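PDB 4YXP: mRNA export factor from Human herpesvirus 1, which regulates viral gene expression, inhibits host splicing and mediates nuclear export of intronless viral mRNAs, here represented by its folded, zinc-binding C-terminal part, an intertwined homodimer. Local coordinates for residues S178-A183 and I195-A200; L136-P141 and R205-I210; E114-A119 and D151-R156; C105-E110 and I143-A148. All coordinates share one frame; numbering follows the deposited sequence.

Overall arrangement
Contacts 3 and 4 lie near the middle of the chain, their centres about 8 Å apart, and share helix 146-167. They are tied directly by the salt bridge D151 OD2–R108 NH1 (2.9 Å) and by the pair S118 OG–E110 OE1 (2.7 Å), a probable hydrogen bond. Contacts 1 and 2 are more peripheral, with centres about 16 Å apart, and meet where L199 packs on I210. Contact 4 touches both of them, through T146 against L196 and L199 and through I143 against L136 and I210. Contacts 2 and 3 stay about 9 Å apart at their nearest atoms. All four lie away from the zinc site of C163, H242, C246 and C251.

Contact 1. Residues S178-A183 and I195-A200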
loop_
_atom_site.group_PDB
_atom_site.type_symbol
_atom_site.label_atom_id
_atom_site.label_comp_id
_atom_site.label_asym_id
_atom_site.label_seq_id
_atom_site.Cartn_x
_atom_site.Cartn_y
_atom_site.Cartn_z
ATOM N N SER B 178 -5.507 2.494 -16.397
ATOM C CA SER B 178 -6.586 1.811 -17.094
ATOM C C SER B 178 -6.339 1.808 -18.604
ATOM O O SER B 178 -6.518 0.789 -19.273
ATOM C CB SER B 178 -7.928 2.476 -16.780
ATOM O OG SER B 178 -8.964 1.902 -17.552
ATOM N N ARG B 179 -5.917 2.952 -19.133
ATOM C CA ARG B 179 -5.692 3.100 -20.569
ATOM C C ARG B 179 -4.407 2.401 -21.006
ATOM O O ARG B 179 -4.365 1.770 -22.064
ATOM C CB ARG B 179 -5.644 4.583 -20.942
ATOM C CG ARG B 179 -6.991 5.289 -20.808
ATOM C CD ARG B 179 -6.830 6.797 -20.718
ATOM N NE ARG B 179 -6.066 7.346 -21.838
ATOM C CZ ARG B 179 -6.597 7.820 -22.963
ATOM N NH1 ARG B 179 -7.914 7.828 -23.146
ATOM N NH2 ARG B 179 -5.802 8.291 -23.914
ATOM N N ARG B 180 -3.367 2.521 -20.189
ATOM C CA ARG B 180 -2.100 1.834 -20.432
ATOM C C ARG B 180 -1.558 2.111 -21.836
ATOM O O ARG B 180 -1.220 1.186 -22.576
ATOM C CB ARG B 180 -2.273 0.327 -20.213
ATOM C CG ARG B 180 -2.666 -0.042 -18.780
ATOM C CD ARG B 180 -2.699 -1.552 -18.558
ATOM N NE ARG B 180 -3.859 -2.189 -19.182
ATOM C CZ ARG B 180 -5.034 -2.380 -18.585
ATOM N NH1 ARG B 180 -5.231 -1.984 -17.333
ATOM N NH2 ARG B 180 -6.020 -2.973 -19.245
ATOM N N ARG B 181 -1.472 3.392 -22.187
ATOM C CA ARG B 181 -1.003 3.813 -23.506
ATOM C C ARG B 181 0.320 4.559 -23.411
ATOM O O ARG B 181 0.464 5.488 -22.619
ATOM C CB ARG B 181 -2.039 4.710 -24.191
ATOM C CG ARG B 181 -3.350 4.026 -24.509
ATOM C CD ARG B 181 -4.312 4.984 -25.190
ATOM N NE ARG B 181 -5.693 4.513 -25.119
ATOM C CZ ARG B 181 -6.722 5.106 -25.715
ATOM N NH1 ARG B 181 -6.537 6.201 -26.442
ATOM N NH2 ARG B 181 -7.941 4.601 -25.586
ATOM N N LEU B 182 1.284 4.153 -24.227
ATOM C CA LEU B 182 2.579 4.814 -24.258
ATOM C C LEU B 182 2.430 6.291 -24.602
ATOM O O LEU B 182 3.196 7.128 -24.126
ATOM C CB LEU B 182 3.498 4.132 -25.270
ATOM C CG LEU B 182 3.787 2.654 -25.008
ATOM C CD1 LEU B 182 4.551 2.061 -26.176
ATOM C CD2 LEU B 182 4.561 2.468 -23.706
ATOM N N ALA B 183 1.433 6.605 -25.425
ATOM C CA ALA B 183 1.207 7.974 -25.882
ATOM C C ALA B 183 0.780 8.902 -24.746
ATOM O O ALA B 183 0.808 10.122 -24.899
ATOM C CB ALA B 183 0.162 7.990 -26.992
ATOM N N ILE B 195 4.054 2.252 -17.535
ATOM C CA ILE B 195 4.910 1.115 -17.869
ATOM C C ILE B 195 4.659 -0.043 -16.909
ATOM O O ILE B 195 4.482 -1.182 -17.339
ATOM C CB ILE B 195 6.396 1.521 -17.879
ATOM C CG1 ILE B 195 6.666 2.526 -19.003
ATOM C CG2 ILE B 195 7.298 0.295 -18.042
ATOM C CD1 ILE B 195 6.346 2.015 -20.410
ATOM N N LEU B 196 4.640 0.235 -15.612
ATOM C CA LEU B 196 4.380 -0.812 -14.631
ATOM C C LEU B 196 2.991 -1.423 -14.838
ATOM O O LEU B 196 2.817 -2.632 -14.694
ATOM C CB LEU B 196 4.507 -0.272 -13.204
ATOM C CG LEU B 196 5.900 0.133 -12.717
ATOM C CD1 LEU B 196 5.838 0.520 -11.248
ATOM C CD2 LEU B 196 6.929 -0.972 -12.930
ATOM N N ALA B 197 2.006 -0.595 -15.174
ATOM C CA ALA B 197 0.649 -1.091 -15.394
ATOM C C ALA B 197 0.599 -2.001 -16.619
ATOM O O ALA B 197 -0.073 -3.033 -16.606
ATOM C CB ALA B 197 -0.327 0.063 -15.554
ATOM N N ARG B 198 1.302 -1.609 -17.677
ATOM C CA ARG B 198 1.352 -2.411 -18.893
ATOM C C ARG B 198 2.016 -3.752 -18.605
ATOM O O ARG B 198 1.498 -4.799 -18.981
ATOM C CB ARG B 198 2.105 -1.675 -20.004
ATOM C CG ARG B 198 1.307 -0.553 -20.648
ATOM C CD ARG B 198 2.176 0.331 -21.537
ATOM N NE ARG B 198 2.745 -0.378 -22.683
ATOM C CZ ARG B 198 2.157 -0.498 -23.871
ATOM N NH1 ARG B 198 0.957 0.026 -24.089
ATOM N NH2 ARG B 198 2.768 -1.154 -24.851
ATOM N N LEU B 199 3.158 -3.715 -17.929
ATOM C CA LEU B 199 3.890 -4.933 -17.612
ATOM C C LEU B 199 3.053 -5.837 -16.702
ATOM O O LEU B 199 2.945 -7.035 -16.943
ATOM C CB LEU B 199 5.232 -4.595 -16.957
ATOM C CG LEU B 199 6.197 -5.754 -16.698
ATOM C CD1 LEU B 199 6.524 -6.502 -17.987
ATOM C CD2 LEU B 199 7.474 -5.242 -16.051
ATOM N N ALA B 200 2.450 -5.259 -15.667
ATOM C CA ALA B 200 1.617 -6.032 -14.750
ATOM C C ALA B 200 0.447 -6.680 -15.486
ATOM O O ALA B 200 0.062 -7.813 -15.187
ATOM C CB ALA B 200 1.106 -5.151 -13.618
#
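R198 folds back toward the turn at R180–L182 because its CG stands anti to the carbonyl carbon (chi1 -75°) and its chain bends at chi3 (64°), which brings the guanidinium edge to the backbone of R180. There NH1 of R198 donates to O of R180 at 2.9 Å. The bond is somewhat bent. The acceptor lies close to the guanidinium plane, although the donor is tilted from the plane of the carbonyl. L182 takes one face of the same group: its CG sits over the centre, 3.7 Å above the plane, while CD2 comes within 3.5 Å of NE of R198. The two side chains cross at about a right angle, and CD2 of L182 also meets CD1 of I195 at 3.8 Å. On the other part of the turn, R180 runs alongside helix 188-204, with CB 3.7 Å from CG of R198 and CD 3.6 Å from the carbonyl O of A197.

NE and NH2 of R198 are also engaged, with the carbonyls of T214 and A213, so one buried arginine gathers three backbone carbonyls from two separate loops. D6 of the second subunit accepts from N of L182 and N of A183, and makes a long, weak ion pair with R198. R180 is the first residue to leave helix 173-179, in a left-handed conformation, and this arrangement is a helix C-terminus whose exit residue, R180, offers its carbonyl to an arginine of helix 188-204, within the CHC2-type zinc finger region.

Contact 2. Residues L136-P141 and R205-I210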
loop_
_atom_site.group_PDB
_atom_site.type_symbol
_atom_site.label_atom_id
_atom_site.label_comp_id
_atom_site.label_asym_id
_atom_site.label_seq_id
_atom_site.Cartn_x
_atom_site.Cartn_y
_atom_site.Cartn_z
ATOM N N LEU B 136 11.153 -11.942 -21.751
ATOM C CA LEU B 136 10.544 -11.483 -20.504
ATOM C C LEU B 136 9.442 -12.460 -20.093
ATOM O O LEU B 136 8.412 -12.558 -20.765
ATOM C CB LEU B 136 9.964 -10.072 -20.664
ATOM C CG LEU B 136 10.920 -8.976 -21.148
ATOM C CD1 LEU B 136 10.159 -7.692 -21.445
ATOM C CD2 LEU B 136 12.009 -8.727 -20.124
ATOM N N ARG B 137 9.654 -13.171 -18.989
ATOM C CA ARG B 137 8.744 -14.242 -18.577
ATOM C C ARG B 137 7.931 -13.860 -17.331
ATOM O O ARG B 137 8.498 -13.381 -16.352
ATOM C CB ARG B 137 9.534 -15.521 -18.299
ATOM C CG ARG B 137 10.576 -15.858 -19.370
ATOM C CD ARG B 137 11.463 -17.026 -18.964
ATOM N NE ARG B 137 11.910 -16.917 -17.575
ATOM C CZ ARG B 137 11.557 -17.739 -16.585
ATOM N NH1 ARG B 137 10.757 -18.779 -16.803
ATOM N NH2 ARG B 137 12.022 -17.524 -15.362
ATOM N N PRO B 138 6.602 -14.079 -17.357
ATOM C CA PRO B 138 5.789 -13.760 -16.174
ATOM C C PRO B 138 6.141 -14.567 -14.923
ATOM O O PRO B 138 5.856 -14.105 -13.819
ATOM C CB PRO B 138 4.364 -14.091 -16.630
ATOM C CG PRO B 138 4.404 -14.012 -18.105
ATOM C CD PRO B 138 5.764 -14.482 -18.500
ATOM N N GLN B 139 6.743 -15.740 -15.098
ATOM C CA GLN B 139 7.049 -16.642 -13.985
ATOM C C GLN B 139 8.340 -16.217 -13.288
ATOM O O GLN B 139 8.655 -16.676 -12.190
ATOM C CB GLN B 139 7.171 -18.089 -14.476
ATOM C CG GLN B 139 5.980 -18.586 -15.297
ATOM C CD GLN B 139 5.994 -18.078 -16.736
ATOM O OE1 GLN B 139 7.026 -17.628 -17.241
ATOM N NE2 GLN B 139 4.842 -18.141 -17.395
ATOM N N ASP B 140 9.088 -15.350 -13.959
ATOM C CA ASP B 140 10.269 -14.706 -13.403
ATOM C C ASP B 140 9.880 -13.971 -12.110
ATOM O O ASP B 140 8.934 -13.193 -12.120
ATOM C CB ASP B 140 10.841 -13.758 -14.467
ATOM C CG ASP B 140 12.029 -12.955 -13.992
ATOM O OD1 ASP B 140 11.943 -12.311 -12.926
ATOM O OD2 ASP B 140 13.043 -12.945 -14.724
ATOM N N PRO B 141 10.582 -14.227 -10.987
ATOM C CA PRO B 141 10.148 -13.595 -9.730
ATOM C C PRO B 141 10.120 -12.066 -9.749
ATOM O O PRO B 141 9.268 -11.471 -9.085
ATOM C CB PRO B 141 11.183 -14.090 -8.713
ATOM C CG PRO B 141 11.656 -15.387 -9.263
ATOM C CD PRO B 141 11.656 -15.212 -10.755
ATOM N N ARG B 205 -2.189 -11.731 -17.544
ATOM C CA ARG B 205 -2.824 -12.393 -18.686
ATOM C C ARG B 205 -2.121 -13.712 -19.019
ATOM O O ARG B 205 -2.547 -14.439 -19.916
ATOM C CB ARG B 205 -2.838 -11.476 -19.916
ATOM C CG ARG B 205 -3.734 -10.245 -19.760
ATOM C CD ARG B 205 -4.015 -9.531 -21.082
ATOM N NE ARG B 205 -2.892 -9.581 -22.023
ATOM C CZ ARG B 205 -2.489 -8.570 -22.791
ATOM N NH1 ARG B 205 -3.094 -7.388 -22.743
ATOM N NH2 ARG B 205 -1.465 -8.740 -23.615
ATOM N N GLY B 206 -1.046 -14.014 -18.298
ATOM C CA GLY B 206 -0.375 -15.298 -18.420
ATOM C C GLY B 206 0.242 -15.599 -19.775
ATOM O O GLY B 206 0.302 -16.757 -20.189
ATOM N N VAL B 207 0.713 -14.567 -20.465
ATOM C CA VAL B 207 1.337 -14.751 -21.771
ATOM C C VAL B 207 2.586 -15.615 -21.637
ATOM O O VAL B 207 3.218 -15.651 -20.581
ATOM C CB VAL B 207 1.684 -13.398 -22.429
ATOM C CG1 VAL B 207 0.426 -12.573 -22.650
ATOM C CG2 VAL B 207 2.698 -12.627 -21.586
ATOM N N ALA B 208 2.937 -16.308 -22.714
ATOM C CA ALA B 208 4.151 -17.112 -22.745
ATOM C C ALA B 208 5.350 -16.235 -22.410
ATOM O O ALA B 208 6.041 -16.457 -21.416
ATOM C CB ALA B 208 4.325 -17.764 -24.108
ATOM N N GLU B 209 5.594 -15.238 -23.253
ATOM C CA GLU B 209 6.588 -14.220 -22.957
ATOM C C GLU B 209 6.025 -12.845 -23.298
ATOM O O GLU B 209 5.115 -12.715 -24.115
ATOM C CB GLU B 209 7.896 -14.482 -23.712
ATOM C CG GLU B 209 7.779 -14.519 -25.221
ATOM C CD GLU B 209 9.107 -14.839 -25.890
ATOM O OE1 GLU B 209 9.427 -16.038 -26.038
ATOM O OE2 GLU B 209 9.834 -13.890 -26.255
ATOM N N ILE B 210 6.574 -11.825 -22.655
ATOM C CA ILE B 210 6.051 -10.474 -22.762
ATOM C C ILE B 210 6.782 -9.700 -23.853
ATOM O O ILE B 210 7.997 -9.523 -23.797
ATOM C CB ILE B 210 6.153 -9.753 -21.404
ATOM C CG1 ILE B 210 5.315 -10.489 -20.353
ATOM C CG2 ILE B 210 5.692 -8.305 -21.518
ATOM C CD1 ILE B 210 5.717 -10.185 -18.929
HETATM O O HOH W 1 10.204 -11.205 -24.266
#
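L136 and I210 form the tight end of this contact. N of I210 donates to O of L136 at 2.7 Å, nearly straight and in the carbonyl plane, and CB of L136 lies 3.9 Å from CB of I210. A water bridges the same pair, accepting from N of L136 and donating to O of I210, with a weak further bond toward OE2 of the exposed E209. The P138 ring packs against loop 205-210, its CG 3.2 Å from O of V207 and its CD 3.5 Å from O of A208. CG of P138 also meets CD1 of I210 at 4.1 Å, so the ring lies between the backbone of 207-208 and the isoleucine tip. I210 has CG1 anti to its carbonyl carbon (chi1 -62°), which carries CD1 toward that ring.

Toward solvent the fit is slack. NE2 of Q139 stays 4.4 Å from O of V207, and OE1 of Q139 as far from O of A208, while A208 turns its methyl away.

Both loops are fixed at their helical ends. G206, with positive phi, closes helix 188-204 in a Schellman motif, and D140 caps the start of helix 141-144. L136 and I210 both lean on I143 of that short helix, while I210 also packs on L199, R202 and V203 of helix 188-204, and R137 faces helix 75-91.

Contact 3. Residues E114-A119 and D151-R156; sequences EALASA and DNLATR
In the buried helical core, L153 of helix 146-167 packs onto the alanine-lined side of helix 112-132. CD2 of L153 rests 3.7 Å from CB of A115 and 3.9 Å from CD2 of L116, while its other methyl, CD1, lies 4.1 Å from CB of A119. The leucine thus spans one helical turn, reaching across to A115 and A119 with its two branches, and L116 crosses it at about a right angle. The segment axes are 9.9 Å apart at closest approach, their directions at 139°, a steeply inclined, roughly antiparallel helix pair in an all-helical fold that builds an intertwined dimer.

N152 lines the neighbouring edge. Its CG is anti to the backbone N (chi1 -159°), which swings the amide toward helix 112-132, with ND2 3.8 Å from CB of A115; ND2 also donates to O of E110, just before that helix. Its OD1 receives NE of R156 at 3.0 Å. That bond is almost straight and lies in the guanidinium plane, but the donor stands above the amide plane rather than on a lone pair. T155, one turn on from D151, meets T155 of the second subunit through their hydroxyls, and R156 packs on Q109 of that subunit.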
loop_
_atom_site.group_PDB
_atom_site.type_symbol
_atom_site.label_atom_id
_atom_site.label_comp_id
_atom_site.label_asym_id
_atom_site.label_seq_id
_atom_site.Cartn_x
_atom_site.Cartn_y
_atom_site.Cartn_z
ATOM N N GLU B 114 12.092 2.286 -0.385
ATOM C CA GLU B 114 12.272 0.893 -0.778
ATOM C C GLU B 114 11.443 0.569 -2.018
ATOM O O GLU B 114 11.903 -0.142 -2.913
ATOM C CB GLU B 114 11.895 -0.041 0.374
ATOM C CG GLU B 114 12.899 -0.036 1.518
ATOM C CD GLU B 114 12.407 -0.789 2.744
ATOM O OE1 GLU B 114 11.181 -1.006 2.880
ATOM O OE2 GLU B 114 13.252 -1.162 3.579
ATOM N N ALA B 115 10.227 1.103 -2.076
ATOM C CA ALA B 115 9.355 0.889 -3.226
ATOM C C ALA B 115 9.973 1.463 -4.504
ATOM O O ALA B 115 9.931 0.830 -5.566
ATOM C CB ALA B 115 7.981 1.508 -2.975
ATOM N N LEU B 116 10.541 2.662 -4.403
ATOM C CA LEU B 116 11.201 3.285 -5.544
ATOM C C LEU B 116 12.332 2.395 -6.039
ATOM O O LEU B 116 12.496 2.192 -7.245
ATOM C CB LEU B 116 11.743 4.668 -5.175
ATOM C CG LEU B 116 10.711 5.749 -4.837
ATOM C CD1 LEU B 116 11.407 7.033 -4.412
ATOM C CD2 LEU B 116 9.790 6.013 -6.018
ATOM N N ALA B 117 13.103 1.856 -5.100
ATOM C CA ALA B 117 14.221 0.978 -5.434
ATOM C C ALA B 117 13.740 -0.285 -6.143
ATOM O O ALA B 117 14.398 -0.788 -7.058
ATOM C CB ALA B 117 15.000 0.619 -4.174
ATOM N N SER B 118 12.587 -0.799 -5.726
ATOM C CA SER B 118 12.049 -2.012 -6.330
ATOM C C SER B 118 11.538 -1.744 -7.744
ATOM O O SER B 118 11.596 -2.619 -8.603
ATOM C CB SER B 118 10.934 -2.595 -5.458
ATOM O OG SER B 118 11.478 -3.167 -4.277
ATOM N N ALA B 119 11.041 -0.534 -7.985
ATOM C CA ALA B 119 10.617 -0.150 -9.323
ATOM C C ALA B 119 11.827 -0.108 -10.261
ATOM O O ALA B 119 11.773 -0.602 -11.389
ATOM C CB ALA B 119 9.909 1.195 -9.300
ATOM N N ASP B 151 1.052 -1.347 -7.009
ATOM C CA ASP B 151 0.024 -1.099 -5.991
ATOM C C ASP B 151 0.564 -0.270 -4.829
ATOM O O ASP B 151 -0.106 0.647 -4.337
ATOM C CB ASP B 151 -0.538 -2.420 -5.450
ATOM C CG ASP B 151 -1.550 -3.059 -6.385
ATOM O OD1 ASP B 151 -1.865 -2.457 -7.436
ATOM O OD2 ASP B 151 -2.042 -4.163 -6.057
ATOM N N ASN B 152 1.769 -0.603 -4.380
ATOM C CA ASN B 152 2.376 0.090 -3.253
ATOM C C ASN B 152 2.623 1.569 -3.565
ATOM O O ASN B 152 2.254 2.445 -2.779
ATOM C CB ASN B 152 3.690 -0.591 -2.855
ATOM C CG ASN B 152 4.106 -0.263 -1.430
ATOM O OD1 ASN B 152 3.296 0.201 -0.623
ATOM N ND2 ASN B 152 5.364 -0.512 -1.110
ATOM N N LEU B 153 3.242 1.850 -4.709
ATOM C CA LEU B 153 3.524 3.233 -5.090
ATOM C C LEU B 153 2.235 4.024 -5.302
ATOM O O LEU B 153 2.152 5.202 -4.946
ATOM C CB LEU B 153 4.380 3.291 -6.361
ATOM C CG LEU B 153 5.869 2.952 -6.211
ATOM C CD1 LEU B 153 6.543 2.886 -7.578
ATOM C CD2 LEU B 153 6.581 3.960 -5.324
ATOM N N ALA B 154 1.232 3.378 -5.886
ATOM C CA ALA B 154 -0.051 4.031 -6.118
ATOM C C ALA B 154 -0.727 4.399 -4.795
ATOM O O ALA B 154 -1.290 5.484 -4.658
ATOM C CB ALA B 154 -0.957 3.134 -6.943
ATOM N N THR B 155 -0.674 3.488 -3.828
ATOM C CA THR B 155 -1.273 3.730 -2.521
ATOM C C THR B 155 -0.616 4.945 -1.865
ATOM O O THR B 155 -1.288 5.794 -1.288
ATOM C CB THR B 155 -1.142 2.486 -1.604
ATOM O OG1 THR B 155 -1.950 1.422 -2.120
ATOM C CG2 THR B 155 -1.581 2.795 -0.169
ATOM N N ARG B 156 0.702 5.039 -1.977
ATOM C CA ARG B 156 1.436 6.086 -1.277
ATOM C C ARG B 156 1.352 7.443 -1.982
ATOM O O ARG B 156 1.325 8.482 -1.321
ATOM C CB ARG B 156 2.896 5.650 -1.096
ATOM C CG ARG B 156 3.039 4.524 -0.068
ATOM C CD ARG B 156 4.378 3.783 -0.134
ATOM N NE ARG B 156 4.348 2.606 0.739
ATOM C CZ ARG B 156 4.695 2.603 2.027
ATOM N NH1 ARG B 156 5.134 3.713 2.614
ATOM N NH2 ARG B 156 4.615 1.476 2.731
#

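Contact 4. Residues C105-E110 and I143-A148; sequences CVLRQE and IGTTAA
R108 and A148 bring their CA atoms to 5.4 Å where the last turn of helix 93-109 meets the first turn of helix 146-167, T145 standing at the N-cap position. The A148 methyl meets two side chains of the facing helix. CB of L107 touches it at 3.7 Å, and CG and NE of R108 approach it at the same distance. An extended chain from CG to NE carries the R108 guanidinium across the start of the second helix, CA of A148 lying 3.6 Å above one face, offset toward the rim. Its NH2 comes 4.1 Å from CB of A147.

L107 meets T145 differently. Its CD2 lies 3.6 Å from OG1 of T145, the two side chains crossing at about a right angle. That hydroxyl, wedged between the backbone N and the carbonyl carbon (chi1 54°), is engaged with NE of R103 and O of P141.

No hydrogen bond joins the two segments; van der Waals contact carries the join, and the polar ends are satisfied by others. NE of R108 pairs with D104, and NH1 pairs with D151 and also donates to O of T155 of the second subunit. A guanidinium beside a helix N-terminus would probably be disfavoured by the helix dipole; the two carboxylates plausibly offset this and hold the group flat over A148, linking this core packing to the dimer interface.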
loop_
_atom_site.group_PDB
_atom_site.type_symbol
_atom_site.label_atom_id
_atom_site.label_comp_id
_atom_site.label_asym_id
_atom_site.label_seq_id
_atom_site.Cartn_x
_atom_site.Cartn_y
_atom_site.Cartn_z
ATOM N N CYS B 105 4.972 -10.295 -1.206
ATOM C CA CYS B 105 4.652 -9.796 0.128
ATOM C C CYS B 105 5.606 -8.685 0.553
ATOM O O CYS B 105 5.185 -7.689 1.138
ATOM C CB CYS B 105 4.693 -10.930 1.151
ATOM S SG CYS B 105 3.383 -12.151 0.954
ATOM N N VAL B 106 6.891 -8.859 0.266
ATOM C CA VAL B 106 7.890 -7.857 0.618
ATOM C C VAL B 106 7.552 -6.524 -0.041
ATOM O O VAL B 106 7.534 -5.485 0.614
ATOM C CB VAL B 106 9.306 -8.313 0.218
ATOM C CG1 VAL B 106 10.325 -7.192 0.435
ATOM C CG2 VAL B 106 9.709 -9.545 1.010
ATOM N N LEU B 107 7.282 -6.564 -1.337
ATOM C CA LEU B 107 7.065 -5.352 -2.114
ATOM C C LEU B 107 5.778 -4.635 -1.714
ATOM O O LEU B 107 5.670 -3.410 -1.844
ATOM C CB LEU B 107 7.045 -5.686 -3.610
ATOM C CG LEU B 107 8.378 -5.497 -4.342
ATOM C CD1 LEU B 107 9.537 -6.128 -3.584
ATOM C CD2 LEU B 107 8.295 -6.074 -5.750
ATOM N N ARG B 108 4.808 -5.391 -1.212
ATOM C CA ARG B 108 3.535 -4.807 -0.804
ATOM C C ARG B 108 3.606 -4.155 0.580
ATOM O O ARG B 108 2.676 -3.441 0.978
ATOM C CB ARG B 108 2.433 -5.876 -0.852
ATOM C CG ARG B 108 1.998 -6.168 -2.285
ATOM C CD ARG B 108 1.009 -7.312 -2.447
ATOM N NE ARG B 108 0.794 -7.574 -3.870
ATOM C CZ ARG B 108 -0.064 -6.920 -4.648
ATOM N NH1 ARG B 108 -0.842 -5.969 -4.149
ATOM N NH2 ARG B 108 -0.158 -7.231 -5.934
ATOM N N GLN B 109 4.704 -4.369 1.305
ATOM C CA GLN B 109 4.867 -3.753 2.626
ATOM C C GLN B 109 6.108 -2.858 2.737
ATOM O O GLN B 109 6.425 -2.373 3.823
ATOM C CB GLN B 109 4.909 -4.835 3.717
ATOM C CG GLN B 109 6.063 -5.828 3.617
ATOM C CD GLN B 109 7.364 -5.298 4.195
ATOM O OE1 GLN B 109 7.492 -5.115 5.405
ATOM N NE2 GLN B 109 8.341 -5.057 3.328
ATOM N N GLU B 110 6.800 -2.629 1.623
ATOM C CA GLU B 110 7.992 -1.772 1.627
ATOM C C GLU B 110 7.652 -0.304 1.868
ATOM O O GLU B 110 6.559 0.146 1.521
ATOM C CB GLU B 110 8.749 -1.900 0.296
ATOM C CG GLU B 110 9.601 -3.141 0.189
ATOM C CD GLU B 110 10.419 -3.186 -1.091
ATOM O OE1 GLU B 110 9.896 -2.782 -2.155
ATOM O OE2 GLU B 110 11.585 -3.630 -1.026
ATOM N N ILE B 143 9.879 -9.959 -12.621
ATOM C CA ILE B 143 8.830 -9.514 -13.531
ATOM C C ILE B 143 7.456 -9.857 -12.952
ATOM O O ILE B 143 6.513 -9.062 -13.051
ATOM C CB ILE B 143 9.024 -10.127 -14.933
ATOM C CG1 ILE B 143 10.329 -9.598 -15.546
ATOM C CG2 ILE B 143 7.836 -9.806 -15.837
ATOM C CD1 ILE B 143 10.696 -10.207 -16.878
ATOM N N GLY B 144 7.351 -11.029 -12.333
ATOM C CA GLY B 144 6.079 -11.511 -11.821
ATOM C C GLY B 144 5.450 -10.693 -10.699
ATOM O O GLY B 144 4.249 -10.812 -10.442
ATOM N N THR B 145 6.243 -9.869 -10.021
ATOM C CA THR B 145 5.726 -9.083 -8.895
ATOM C C THR B 145 5.601 -7.600 -9.233
ATOM O O THR B 145 5.540 -6.755 -8.339
ATOM C CB THR B 145 6.613 -9.236 -7.641
ATOM O OG1 THR B 145 7.972 -8.909 -7.960
ATOM C CG2 THR B 145 6.545 -10.662 -7.100
ATOM N N THR B 146 5.545 -7.281 -10.523
ATOM C CA THR B 146 5.395 -5.892 -10.954
ATOM C C THR B 146 4.158 -5.245 -10.315
ATOM O O THR B 146 4.207 -4.094 -9.879
ATOM C CB THR B 146 5.294 -5.790 -12.492
ATOM O OG1 THR B 146 6.518 -6.247 -13.085
ATOM C CG2 THR B 146 5.041 -4.350 -12.938
ATOM N N ALA B 147 3.060 -5.988 -10.258
ATOM C CA ALA B 147 1.806 -5.461 -9.715
ATOM C C ALA B 147 1.951 -5.025 -8.260
ATOM O O ALA B 147 1.230 -4.139 -7.799
ATOM C CB ALA B 147 0.704 -6.500 -9.836
ATOM N N ALA B 148 2.876 -5.647 -7.537
ATOM C CA ALA B 148 3.057 -5.360 -6.118
ATOM C C ALA B 148 3.684 -3.984 -5.898
ATOM O O ALA B 148 3.233 -3.219 -5.042
ATOM C CB ALA B 148 3.906 -6.437 -5.469
#